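Local atomic coordinates of polyketide synthase/nonribosomal peptide synthetase hybrid RzxB (Pseudomonas fluorescens, PDB entry 5IL6), a protein that probably dehydrates beta-hydroxyacyl intermediates through its dehydratase domain during assembly of the polyketide rhizoxin. Residues Asp183-Asn197 with Asp242-Ala254. Residues are numbered along the deposited sequence; the frame is centred on the assembly and turned at random.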
loop_
_atom_site.group_PDB
_atom_site.type_symbol
_atom_site.label_atom_id
_atom_site.label_comp_id
_atom_site.label_asym_id
_atom_site.label_seq_id
_atom_site.Cartn_x
_atom_site.Cartn_y
_atom_site.Cartn_z
ATOM N N ASP A 183 -6.081 -1.579 21.854
ATOM C CA ASP A 183 -5.929 -0.782 20.645
ATOM C C ASP A 183 -4.872 -1.345 19.699
ATOM O O ASP A 183 -4.393 -0.620 18.819
ATOM C CB ASP A 183 -5.591 0.667 21.008
ATOM C CG ASP A 183 -4.357 0.780 21.884
ATOM O OD1 ASP A 183 -3.641 -0.231 22.039
ATOM O OD2 ASP A 183 -4.101 1.882 22.413
ATOM N N GLN A 184 -4.503 -2.613 19.858
ATOM C CA GLN A 184 -3.541 -3.273 18.988
ATOM C C GLN A 184 -4.163 -4.525 18.387
ATOM O O GLN A 184 -5.061 -5.136 18.975
ATOM C CB GLN A 184 -2.262 -3.666 19.740
ATOM C CG GLN A 184 -1.404 -2.500 20.170
ATOM C CD GLN A 184 -0.012 -2.926 20.593
ATOM O OE1 GLN A 184 0.528 -3.912 20.089
ATOM N NE2 GLN A 184 0.582 -2.182 21.521
ATOM N N ALA A 185 -3.675 -4.904 17.209
ATOM C CA ALA A 185 -4.131 -6.112 16.544
ATOM C C ALA A 185 -2.949 -6.780 15.860
ATOM O O ALA A 185 -1.972 -6.122 15.489
ATOM C CB ALA A 185 -5.234 -5.817 15.519
ATOM N N LEU A 186 -3.049 -8.096 15.697
ATOM C CA LEU A 186 -2.028 -8.880 15.020
ATOM C C LEU A 186 -2.701 -9.706 13.936
ATOM O O LEU A 186 -3.636 -10.462 14.219
ATOM C CB LEU A 186 -1.284 -9.793 16.000
ATOM C CG LEU A 186 -0.099 -10.568 15.415
ATOM C CD1 LEU A 186 1.027 -9.613 15.034
ATOM C CD2 LEU A 186 0.393 -11.629 16.388
ATOM N N ALA A 187 -2.228 -9.560 12.703
ATOM C CA ALA A 187 -2.828 -10.221 11.557
ATOM C C ALA A 187 -1.818 -11.145 10.895
ATOM O O ALA A 187 -0.613 -10.873 10.885
ATOM C CB ALA A 187 -3.336 -9.198 10.535
ATOM N N ARG A 188 -2.321 -12.251 10.356
ATOM C CA ARG A 188 -1.544 -13.135 9.498
ATOM C C ARG A 188 -2.081 -13.028 8.080
ATOM O O ARG A 188 -3.289 -13.159 7.856
ATOM C CB ARG A 188 -1.605 -14.587 9.979
ATOM C CG ARG A 188 -0.600 -14.923 11.067
ATOM C CD ARG A 188 -1.058 -14.434 12.426
ATOM N NE ARG A 188 -0.240 -14.980 13.504
ATOM C CZ ARG A 188 -0.563 -14.928 14.793
ATOM N NH1 ARG A 188 -1.697 -14.354 15.177
ATOM N NH2 ARG A 188 0.246 -15.454 15.701
ATOM N N ILE A 189 -1.182 -12.777 7.134
ATOM C CA ILE A 189 -1.531 -12.606 5.732
ATOM C C ILE A 189 -0.573 -13.438 4.893
ATOM O O ILE A 189 0.566 -13.698 5.296
ATOM C CB ILE A 189 -1.489 -11.120 5.310
ATOM C CG1 ILE A 189 -0.080 -10.546 5.498
ATOM C CG2 ILE A 189 -2.501 -10.317 6.116
ATOM C CD1 ILE A 189 0.097 -9.134 4.962
ATOM N N ALA A 190 -1.047 -13.875 3.731
ATOM C CA ALA A 190 -0.206 -14.629 2.814
ATOM C C ALA A 190 -0.840 -14.597 1.432
ATOM O O ALA A 190 -2.066 -14.558 1.302
ATOM C CB ALA A 190 -0.010 -16.076 3.279
ATOM N N LEU A 191 0.008 -14.655 0.408
ATOM C CA LEU A 191 -0.468 -14.668 -0.968
ATOM C C LEU A 191 -1.251 -15.940 -1.268
ATOM O O LEU A 191 -0.980 -17.013 -0.719
ATOM C CB LEU A 191 0.703 -14.550 -1.946
ATOM C CG LEU A 191 1.503 -13.249 -1.944
ATOM C CD1 LEU A 191 2.721 -13.384 -2.846
ATOM C CD2 LEU A 191 0.630 -12.091 -2.400
ATOM N N GLN A 192 -2.249 -15.800 -2.144
ATOM C CA GLN A 192 -3.011 -16.959 -2.593
ATOM C C GLN A 192 -2.128 -17.920 -3.379
ATOM O O GLN A 192 -2.254 -19.143 -3.247
ATOM C CB GLN A 192 -4.195 -16.499 -3.443
ATOM C CG GLN A 192 -5.159 -17.604 -3.833
ATOM C CD GLN A 192 -6.234 -17.123 -4.786
ATOM O OE1 GLN A 192 -6.021 -16.191 -5.564
ATOM N NE2 GLN A 192 -7.402 -17.752 -4.727
ATOM N N ASP A 193 -1.231 -17.384 -4.204
ATOM C CA ASP A 193 -0.230 -18.180 -4.914
ATOM C C ASP A 193 1.138 -17.656 -4.503
ATOM O O ASP A 193 1.572 -16.599 -4.995
ATOM C CB ASP A 193 -0.416 -18.090 -6.428
ATOM C CG ASP A 193 0.603 -18.915 -7.191
ATOM O OD1 ASP A 193 1.479 -19.530 -6.547
ATOM O OD2 ASP A 193 0.518 -18.963 -8.436
ATOM N N PRO A 194 1.856 -18.341 -3.609
ATOM C CA PRO A 194 3.160 -17.819 -3.172
ATOM C C PRO A 194 4.118 -17.530 -4.313
ATOM O O PRO A 194 4.908 -16.581 -4.224
ATOM C CB PRO A 194 3.695 -18.934 -2.263
ATOM C CG PRO A 194 2.489 -19.666 -1.797
ATOM C CD PRO A 194 1.490 -19.584 -2.908
ATOM N N ALA A 195 4.076 -18.324 -5.386
ATOM C CA ALA A 195 5.005 -18.127 -6.494
ATOM C C ALA A 195 4.896 -16.727 -7.079
ATOM O O ALA A 195 5.878 -16.203 -7.617
ATOM C CB ALA A 195 4.758 -19.172 -7.581
ATOM N N LEU A 196 3.716 -16.108 -7.000
ATOM C CA LEU A 196 3.531 -14.779 -7.570
ATOM C C LEU A 196 4.282 -13.698 -6.803
ATOM O O LEU A 196 4.276 -12.542 -7.241
ATOM C CB LEU A 196 2.045 -14.433 -7.654
ATOM C CG LEU A 196 1.249 -15.310 -8.630
ATOM C CD1 LEU A 196 -0.240 -14.989 -8.561
ATOM C CD2 LEU A 196 1.769 -15.201 -10.066
ATOM N N ASN A 197 4.908 -14.033 -5.673
ATOM C CA ASN A 197 5.773 -13.071 -5.001
ATOM C C ASN A 197 7.043 -12.805 -5.798
ATOM O O ASN A 197 7.772 -11.860 -5.479
ATOM C CB ASN A 197 6.143 -13.583 -3.605
ATOM C CG ASN A 197 6.515 -12.466 -2.646
ATOM O OD1 ASN A 197 5.972 -11.362 -2.715
ATOM N ND2 ASN A 197 7.450 -12.747 -1.744
ATOM N N ASP A 242 13.373 -7.651 1.792
ATOM C CA ASP A 242 12.387 -8.336 0.971
ATOM C C ASP A 242 11.376 -9.048 1.858
ATOM O O ASP A 242 11.734 -9.661 2.868
ATOM C CB ASP A 242 13.074 -9.331 0.037
ATOM C CG ASP A 242 13.957 -8.651 -0.991
ATOM O OD1 ASP A 242 13.754 -7.445 -1.245
ATOM O OD2 ASP A 242 14.851 -9.323 -1.546
ATOM N N CYS A 243 10.110 -8.962 1.476
ATOM C CA CYS A 243 9.034 -9.535 2.272
ATOM C C CYS A 243 8.634 -10.894 1.719
ATOM O O CYS A 243 8.377 -11.004 0.514
ATOM C CB CYS A 243 7.826 -8.603 2.281
ATOM S SG CYS A 243 8.173 -6.971 2.980
ATOM N N PRO A 244 8.572 -11.954 2.541
ATOM C CA PRO A 244 8.138 -13.258 2.018
ATOM C C PRO A 244 6.667 -13.265 1.634
ATOM O O PRO A 244 5.971 -12.255 1.780
ATOM C CB PRO A 244 8.417 -14.229 3.174
ATOM C CG PRO A 244 9.135 -13.456 4.218
ATOM C CD PRO A 244 8.909 -12.014 3.973
ATOM N N ALA A 245 6.183 -14.407 1.144
ATOM C CA ALA A 245 4.789 -14.529 0.733
ATOM C C ALA A 245 3.832 -14.674 1.909
ATOM O O ALA A 245 2.616 -14.621 1.701
ATOM C CB ALA A 245 4.627 -15.724 -0.209
ATOM N N SER A 246 4.344 -14.868 3.123
ATOM C CA SER A 246 3.531 -14.950 4.330
ATOM C C SER A 246 4.086 -13.974 5.356
ATOM O O SER A 246 5.303 -13.891 5.542
ATOM C CB SER A 246 3.519 -16.373 4.901
ATOM O OG SER A 246 2.757 -16.441 6.094
ATOM N N LEU A 247 3.196 -13.237 6.019
ATOM C CA LEU A 247 3.615 -12.141 6.880
ATOM C C LEU A 247 2.749 -12.069 8.128
ATOM O O LEU A 247 1.587 -12.484 8.128
ATOM C CB LEU A 247 3.536 -10.797 6.146
ATOM C CG LEU A 247 4.486 -10.603 4.967
ATOM C CD1 LEU A 247 4.116 -9.350 4.192
ATOM C CD2 LEU A 247 5.920 -10.526 5.447
ATOM N N GLN A 248 3.339 -11.523 9.188
ATOM C CA GLN A 248 2.616 -11.065 10.364
ATOM C C GLN A 248 2.574 -9.545 10.340
ATOM O O GLN A 248 3.558 -8.899 9.968
ATOM C CB GLN A 248 3.286 -11.526 11.663
ATOM C CG GLN A 248 3.307 -13.019 11.890
ATOM C CD GLN A 248 3.991 -13.376 13.193
ATOM O OE1 GLN A 248 3.339 -13.526 14.225
ATOM N NE2 GLN A 248 5.314 -13.501 13.156
ATOM N N VAL A 249 1.441 -8.976 10.740
ATOM C CA VAL A 249 1.255 -7.530 10.730
ATOM C C VAL A 249 0.779 -7.099 12.108
ATOM O O VAL A 249 -0.310 -7.492 12.543
ATOM C CB VAL A 249 0.255 -7.083 9.650
ATOM C CG1 VAL A 249 0.152 -5.568 9.622
ATOM C CG2 VAL A 249 0.672 -7.619 8.285
ATOM N N GLN A 250 1.588 -6.292 12.787
ATOM C CA GLN A 250 1.193 -5.676 14.045
ATOM C C GLN A 250 0.624 -4.295 13.757
ATOM O O GLN A 250 1.258 -3.490 13.066
ATOM C CB GLN A 250 2.379 -5.566 15.003
ATOM C CG GLN A 250 1.975 -5.117 16.395
ATOM C CD GLN A 250 3.149 -4.961 17.333
ATOM O OE1 GLN A 250 4.291 -5.248 16.978
ATOM N NE2 GLN A 250 2.871 -4.491 18.543
ATOM N N ILE A 251 -0.562 -4.022 14.292
ATOM C CA ILE A 251 -1.299 -2.797 14.001
ATOM C C ILE A 251 -1.607 -2.105 15.320
ATOM O O ILE A 251 -2.063 -2.749 16.271
ATOM C CB ILE A 251 -2.594 -3.087 13.223
ATOM C CG1 ILE A 251 -2.280 -3.836 11.923
ATOM C CG2 ILE A 251 -3.339 -1.788 12.924
ATOM C CD1 ILE A 251 -3.502 -4.363 11.203
ATOM N N ARG A 252 -1.356 -0.796 15.374
ATOM C CA ARG A 252 -1.634 0.010 16.557
ATOM C C ARG A 252 -2.432 1.235 16.143
ATOM O O ARG A 252 -2.000 1.993 15.270
ATOM C CB ARG A 252 -0.342 0.434 17.264
ATOM C CG ARG A 252 -0.542 1.488 18.354
ATOM C CD ARG A 252 -1.583 1.049 19.375
ATOM N NE ARG A 252 -1.637 1.928 20.539
ATOM C CZ ARG A 252 -0.744 1.916 21.524
ATOM N NH1 ARG A 252 0.287 1.080 21.483
ATOM N NH2 ARG A 252 -0.878 2.743 22.550
ATOM N N ARG A 253 -3.593 1.421 16.763
ATOM C CA ARG A 253 -4.352 2.648 16.582
ATOM C C ARG A 253 -3.551 3.835 17.103
ATOM O O ARG A 253 -2.916 3.761 18.160
ATOM C CB ARG A 253 -5.690 2.544 17.313
ATOM C CG ARG A 253 -6.599 3.755 17.169
ATOM C CD ARG A 253 -7.575 3.592 16.021
ATOM N NE ARG A 253 -8.537 4.693 15.980
ATOM C CZ ARG A 253 -9.804 4.612 16.378
ATOM N NH1 ARG A 253 -10.296 3.476 16.856
ATOM N NH2 ARG A 253 -10.590 5.681 16.295
ATOM N N ALA A 254 -3.581 4.930 16.356
ATOM C CA ALA A 254 -2.881 6.150 16.715
ATOM C C ALA A 254 -3.861 7.310 16.816
ATOM O O ALA A 254 -4.953 7.264 16.236
ATOM C CB ALA A 254 -1.795 6.487 15.683
HETATM O O HOH W 1 6.019 -9.595 -0.758
#
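Over one face of the Arg-252 guanidinium lies Asp-183 OD1, 3.3 Å above the plane and offset toward its rim; the other carboxylate oxygen, OD2, forms the salt bridge to Arg-252 NE at 3.1 Å, with the two planes 31° apart. Both side chains are poorly ordered. Next to them, Gln-184 OE1 accepts a 2.9 Å hydrogen bond from Gln-250 NE2; the oxygen lies in the donor's amide plane, whereas the donor sits above the Gln-184 carbonyl plane. Gln-250 reaches across because its CG stands anti to the backbone N (chi1 -172°) and the chain beyond runs extended; its OE1 meets Asp-143 N, so both ends of this amide are used. Replacing Gln-184 with an alanine would probably leave Gln-250 NE2 without this acceptor and its amide less firmly held. The guanidinium of Arg-188 carries Leu-186 CD2 over one face. On the opposite side of the strands, small Ala-185 and Ala-187 sit beside branched Ile-251 and Val-249, while Ile-189 CD1 packs 3.7 Å from Val-249 CG2, apolar groups suited to lying under helix 204-212. Beyond the strands, Asn-197 ND2 donates to Cys-243 O (3.0 Å), and a water joins Asn-197 OD1 to that same oxygen. Paired backbone bonds, such as those between Ala-187 and Val-249, join 184-190 to 246-254 as antiparallel neighbours, an arrangement characteristic of the hotdog fold, whose curved sheet wraps a central helix.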